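Local atomic coordinates of thiosulfate sulfurtransferase TUM1 (Saccharomyces cerevisiae, PDB entry 3UTN), a protein that accepts persulfide sulfur from the cysteine desulfurase NFS1 and passes it to UBA4 for 2-thiolation of the wobble uridine of tRNAs. Residues Glu199-Ser211 / Cys270-Gly283. Numbering follows the deposited sequence.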
loop_
_atom_site.group_PDB
_atom_site.type_symbol
_atom_site.label_atom_id
_atom_site.label_comp_id
_atom_site.label_asym_id
_atom_site.label_seq_id
_atom_site.Cartn_x
_atom_site.Cartn_y
_atom_site.Cartn_z
ATOM N N GLU A 199 14.961 -7.214 19.233
ATOM C CA GLU A 199 14.614 -8.442 18.542
ATOM C C GLU A 199 14.002 -8.160 17.181
ATOM O O GLU A 199 13.682 -9.092 16.447
ATOM C CB GLU A 199 13.614 -9.244 19.365
ATOM C CG GLU A 199 14.182 -9.893 20.613
ATOM C CD GLU A 199 13.089 -10.388 21.538
ATOM O OE1 GLU A 199 11.924 -10.482 21.091
ATOM O OE2 GLU A 199 13.391 -10.672 22.716
ATOM N N LEU A 200 13.819 -6.884 16.852
ATOM C CA LEU A 200 13.187 -6.533 15.590
ATOM C C LEU A 200 13.931 -7.160 14.420
ATOM O O LEU A 200 13.351 -7.950 13.680
ATOM C CB LEU A 200 13.055 -5.019 15.410
ATOM C CG LEU A 200 12.410 -4.629 14.076
ATOM C CD1 LEU A 200 11.003 -5.191 13.939
ATOM C CD2 LEU A 200 12.396 -3.123 13.897
ATOM N N ALA A 201 15.212 -6.829 14.272
ATOM C CA ALA A 201 16.019 -7.381 13.190
ATOM C C ALA A 201 16.209 -8.888 13.350
ATOM O O ALA A 201 16.285 -9.613 12.361
ATOM C CB ALA A 201 17.363 -6.678 13.103
ATOM N N LYS A 202 16.265 -9.345 14.602
ATOM C CA LYS A 202 16.435 -10.763 14.918
ATOM C C LYS A 202 15.236 -11.577 14.460
ATOM O O LYS A 202 15.391 -12.610 13.819
ATOM C CB LYS A 202 16.635 -10.970 16.422
ATOM C CG LYS A 202 18.034 -10.679 16.939
ATOM C CD LYS A 202 18.112 -10.914 18.444
ATOM C CE LYS A 202 19.455 -10.485 19.020
ATOM N NZ LYS A 202 19.592 -9.003 19.093
ATOM N N LYS A 203 14.041 -11.103 14.796
ATOM C CA LYS A 203 12.825 -11.846 14.519
ATOM C C LYS A 203 12.231 -11.499 13.162
ATOM O O LYS A 203 11.457 -12.270 12.616
ATOM C CB LYS A 203 11.778 -11.630 15.619
ATOM C CG LYS A 203 12.220 -12.037 17.018
ATOM C CD LYS A 203 11.187 -12.928 17.698
ATOM C CE LYS A 203 9.920 -12.181 18.092
ATOM N NZ LYS A 203 10.076 -11.442 19.376
ATOM N N PHE A 204 12.589 -10.337 12.624
ATOM C CA PHE A 204 11.960 -9.855 11.400
ATOM C C PHE A 204 12.927 -9.242 10.424
ATOM O O PHE A 204 13.944 -8.667 10.796
ATOM C CB PHE A 204 10.882 -8.810 11.711
ATOM C CG PHE A 204 9.747 -9.341 12.520
ATOM C CD1 PHE A 204 9.781 -9.283 13.903
ATOM C CD2 PHE A 204 8.644 -9.909 11.901
ATOM C CE1 PHE A 204 8.735 -9.787 14.656
ATOM C CE2 PHE A 204 7.592 -10.407 12.648
ATOM C CZ PHE A 204 7.638 -10.349 14.029
ATOM N N ASN A 205 12.580 -9.377 9.155
ATOM C CA ASN A 205 13.062 -8.469 8.154
ATOM C C ASN A 205 12.181 -7.260 8.330
ATOM O O ASN A 205 10.969 -7.335 8.170
ATOM C CB ASN A 205 12.866 -9.063 6.777
ATOM C CG ASN A 205 13.429 -10.455 6.677
ATOM O OD1 ASN A 205 14.620 -10.653 6.875
ATOM N ND2 ASN A 205 12.572 -11.428 6.401
ATOM N N ALA A 206 12.777 -6.155 8.726
ATOM C CA ALA A 206 11.981 -4.979 8.952
ATOM C C ALA A 206 12.442 -3.957 7.952
ATOM O O ALA A 206 13.570 -3.481 7.999
ATOM C CB ALA A 206 12.123 -4.492 10.380
ATOM N N PHE A 207 11.571 -3.665 7.004
ATOM C CA PHE A 207 11.927 -2.760 5.943
ATOM C C PHE A 207 11.154 -1.492 6.036
ATOM O O PHE A 207 9.966 -1.475 6.344
ATOM C CB PHE A 207 11.710 -3.395 4.588
ATOM C CG PHE A 207 12.544 -4.601 4.372
ATOM C CD1 PHE A 207 13.912 -4.485 4.173
ATOM C CD2 PHE A 207 11.967 -5.855 4.391
ATOM C CE1 PHE A 207 14.693 -5.611 3.989
ATOM C CE2 PHE A 207 12.739 -6.982 4.197
ATOM C CZ PHE A 207 14.102 -6.861 3.997
ATOM N N ASP A 208 11.861 -0.424 5.744
ATOM C CA ASP A 208 11.271 0.865 5.750
ATOM C C ASP A 208 11.245 1.328 4.314
ATOM O O ASP A 208 12.278 1.378 3.653
ATOM C CB ASP A 208 12.084 1.791 6.631
ATOM C CG ASP A 208 11.335 3.022 6.983
ATOM O OD1 ASP A 208 10.853 3.685 6.050
ATOM O OD2 ASP A 208 11.215 3.321 8.183
ATOM N N ALA A 209 10.048 1.636 3.830
ATOM C CA ALA A 209 9.848 1.984 2.428
ATOM C C ALA A 209 10.218 3.420 2.121
ATOM O O ALA A 209 10.177 3.834 0.964
ATOM C CB ALA A 209 8.417 1.716 2.019
ATOM N N ARG A 210 10.567 4.184 3.151
ATOM C CA ARG A 210 10.955 5.569 2.948
ATOM C C ARG A 210 12.257 5.616 2.189
ATOM O O ARG A 210 12.955 4.612 2.081
ATOM C CB ARG A 210 11.121 6.295 4.268
ATOM C CG ARG A 210 9.823 6.501 5.017
ATOM C CD ARG A 210 10.126 7.044 6.395
ATOM N NE ARG A 210 10.933 6.106 7.160
ATOM C CZ ARG A 210 11.889 6.464 8.004
ATOM N NH1 ARG A 210 12.173 7.748 8.190
ATOM N NH2 ARG A 210 12.567 5.532 8.655
ATOM N N SER A 211 12.575 6.785 1.655
ATOM C CA SER A 211 13.846 6.982 0.997
ATOM C C SER A 211 14.951 6.590 1.961
ATOM O O SER A 211 14.791 6.675 3.186
ATOM C CB SER A 211 14.007 8.441 0.595
ATOM O OG SER A 211 14.080 9.242 1.754
ATOM N N CYS A 270 20.723 -4.526 2.272
ATOM C CA CYS A 270 19.691 -5.073 3.120
ATOM C C CYS A 270 19.726 -6.570 3.092
ATOM O O CYS A 270 20.165 -7.183 2.121
ATOM C CB CYS A 270 18.321 -4.610 2.653
ATOM S SG CYS A 270 18.062 -2.866 2.959
ATOM N N THR A 271 19.247 -7.149 4.179
ATOM C CA THR A 271 19.075 -8.572 4.264
ATOM C C THR A 271 17.586 -8.835 4.292
ATOM O O THR A 271 16.817 -8.125 4.951
ATOM C CB THR A 271 19.717 -9.148 5.535
ATOM O OG1 THR A 271 19.140 -8.518 6.685
ATOM C CG2 THR A 271 21.223 -8.917 5.528
ATOM N N LEU A 272 17.179 -9.836 3.537
ATOM C CA LEU A 272 15.861 -10.375 3.695
ATOM C C LEU A 272 16.059 -11.838 4.007
ATOM O O LEU A 272 16.375 -12.641 3.131
ATOM C CB LEU A 272 15.023 -10.175 2.441
ATOM C CG LEU A 272 13.525 -10.150 2.732
ATOM C CD1 LEU A 272 12.812 -9.381 1.636
ATOM C CD2 LEU A 272 12.961 -11.554 2.881
ATOM N N ASP A 273 15.905 -12.162 5.279
ATOM C CA ASP A 273 16.056 -13.518 5.748
ATOM C C ASP A 273 14.756 -14.241 5.455
ATOM O O ASP A 273 13.708 -13.862 5.984
ATOM C CB ASP A 273 16.361 -13.511 7.243
ATOM C CG ASP A 273 16.805 -14.858 7.760
ATOM O OD1 ASP A 273 16.387 -15.894 7.202
ATOM O OD2 ASP A 273 17.569 -14.878 8.748
ATOM N N PRO A 274 14.811 -15.275 4.593
ATOM C CA PRO A 274 13.611 -16.031 4.243
ATOM C C PRO A 274 12.992 -16.753 5.441
ATOM O O PRO A 274 11.833 -17.151 5.374
ATOM C CB PRO A 274 14.117 -17.047 3.210
ATOM C CG PRO A 274 15.581 -17.151 3.456
ATOM C CD PRO A 274 16.001 -15.779 3.882
ATOM N N SER A 275 13.758 -16.910 6.518
ATOM C CA SER A 275 13.270 -17.586 7.718
ATOM C C SER A 275 12.560 -16.626 8.671
ATOM O O SER A 275 11.862 -17.058 9.587
ATOM C CB SER A 275 14.416 -18.298 8.446
ATOM O OG SER A 275 15.234 -17.371 9.140
ATOM N N LYS A 276 12.736 -15.327 8.448
ATOM C CA LYS A 276 12.118 -14.318 9.301
ATOM C C LYS A 276 10.856 -13.775 8.662
ATOM O O LYS A 276 10.819 -13.573 7.447
ATOM C CB LYS A 276 13.078 -13.163 9.557
ATOM C CG LYS A 276 14.300 -13.541 10.363
ATOM C CD LYS A 276 15.234 -12.356 10.476
ATOM C CE LYS A 276 16.566 -12.774 11.067
ATOM N NZ LYS A 276 17.451 -11.592 11.211
ATOM N N PRO A 277 9.813 -13.538 9.477
ATOM C CA PRO A 277 8.692 -12.786 8.949
ATOM C C PRO A 277 9.170 -11.378 8.652
ATOM O O PRO A 277 10.290 -11.004 9.011
ATOM C CB PRO A 277 7.675 -12.784 10.094
ATOM C CG PRO A 277 8.159 -13.786 11.083
ATOM C CD PRO A 277 9.638 -13.882 10.897
ATOM N N THR A 278 8.341 -10.603 7.981
ATOM C CA THR A 278 8.782 -9.306 7.544
ATOM C C THR A 278 7.838 -8.241 8.027
ATOM O O THR A 278 6.630 -8.439 8.099
ATOM C CB THR A 278 8.970 -9.272 6.020
ATOM O OG1 THR A 278 10.034 -10.164 5.682
ATOM C CG2 THR A 278 9.335 -7.877 5.535
ATOM N N ILE A 279 8.415 -7.119 8.409
ATOM C CA ILE A 279 7.632 -5.970 8.733
ATOM C C ILE A 279 8.030 -4.897 7.760
ATOM O O ILE A 279 9.208 -4.646 7.533
ATOM C CB ILE A 279 7.851 -5.508 10.176
ATOM C CG1 ILE A 279 7.334 -6.584 11.130
ATOM C CG2 ILE A 279 7.159 -4.174 10.405
ATOM C CD1 ILE A 279 7.746 -6.398 12.570
ATOM N N CYS A 280 7.024 -4.308 7.146
ATOM C CA CYS A 280 7.236 -3.154 6.329
ATOM C C CYS A 280 6.660 -1.966 7.027
ATOM O O CYS A 280 5.613 -2.037 7.661
ATOM C CB CYS A 280 6.609 -3.343 4.964
ATOM S SG CYS A 280 7.492 -4.634 4.081
ATOM N N SER A 281 7.384 -0.874 6.922
ATOM C CA SER A 281 6.947 0.376 7.456
ATOM C C SER A 281 7.401 1.396 6.441
ATOM O O SER A 281 8.108 1.072 5.489
ATOM C CB SER A 281 7.618 0.624 8.802
ATOM O OG SER A 281 9.026 0.648 8.648
ATOM N N CYS A 282 6.971 2.626 6.632
ATOM C CA CYS A 282 7.536 3.733 5.899
ATOM C C CYS A 282 7.304 4.906 6.799
ATOM O O CYS A 282 7.451 4.778 8.013
ATOM C CB CYS A 282 6.839 3.919 4.560
ATOM S SG CYS A 282 5.049 3.888 4.704
ATOM N N GLY A 283 6.924 6.036 6.222
ATOM C CA GLY A 283 6.661 7.224 7.002
ATOM C C GLY A 283 5.290 7.135 7.619
ATOM O O GLY A 283 5.097 7.495 8.779
HETATM O O HOH W 1 16.718 -9.140 7.651
HETATM O O HOH W 2 9.136 3.268 9.636
#
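In the C-terminal rhodanese domain, parallel strands 205-208 and 278-281 are neighbours in the five-stranded sheet, and the second runs into C282, the catalytic persulfide cysteine. Backbone hydrogen bonds join them from N205 N to P277 O through to A209 N and S281 O. N205 fastens the strand start to the loop before strand 278-281. Its OD1 accepts from D273 N (2.5 Å), which lies above the amide plane, while ND2 donates almost within that plane to D273 O (2.7 Å) and T278 OG1 (2.9 Å). With an alanine here, D273 N and T278 OG1 would probably lose these partners and the loop would be held less firmly. On the same sheet face F207, its CG anti to the carbonyl carbon (chi1 -62°), sets CE2 against L272 CD1 (3.5 Å). On the other face I279 CD1 lies over the F204 ring, 3.6 Å from its centroid, a CH-pi contact. K276, extended beyond CG, carries NZ to A201 O (2.6 Å) in helix 200-203. Near C282, R210 grips D208 side-on through NE and NH2, NH2 also donating to G229 O and NH1 salt-bridged to E221, and a water donates to D208 OD2 and C282 O while accepting from S281 OG (2.8 Å).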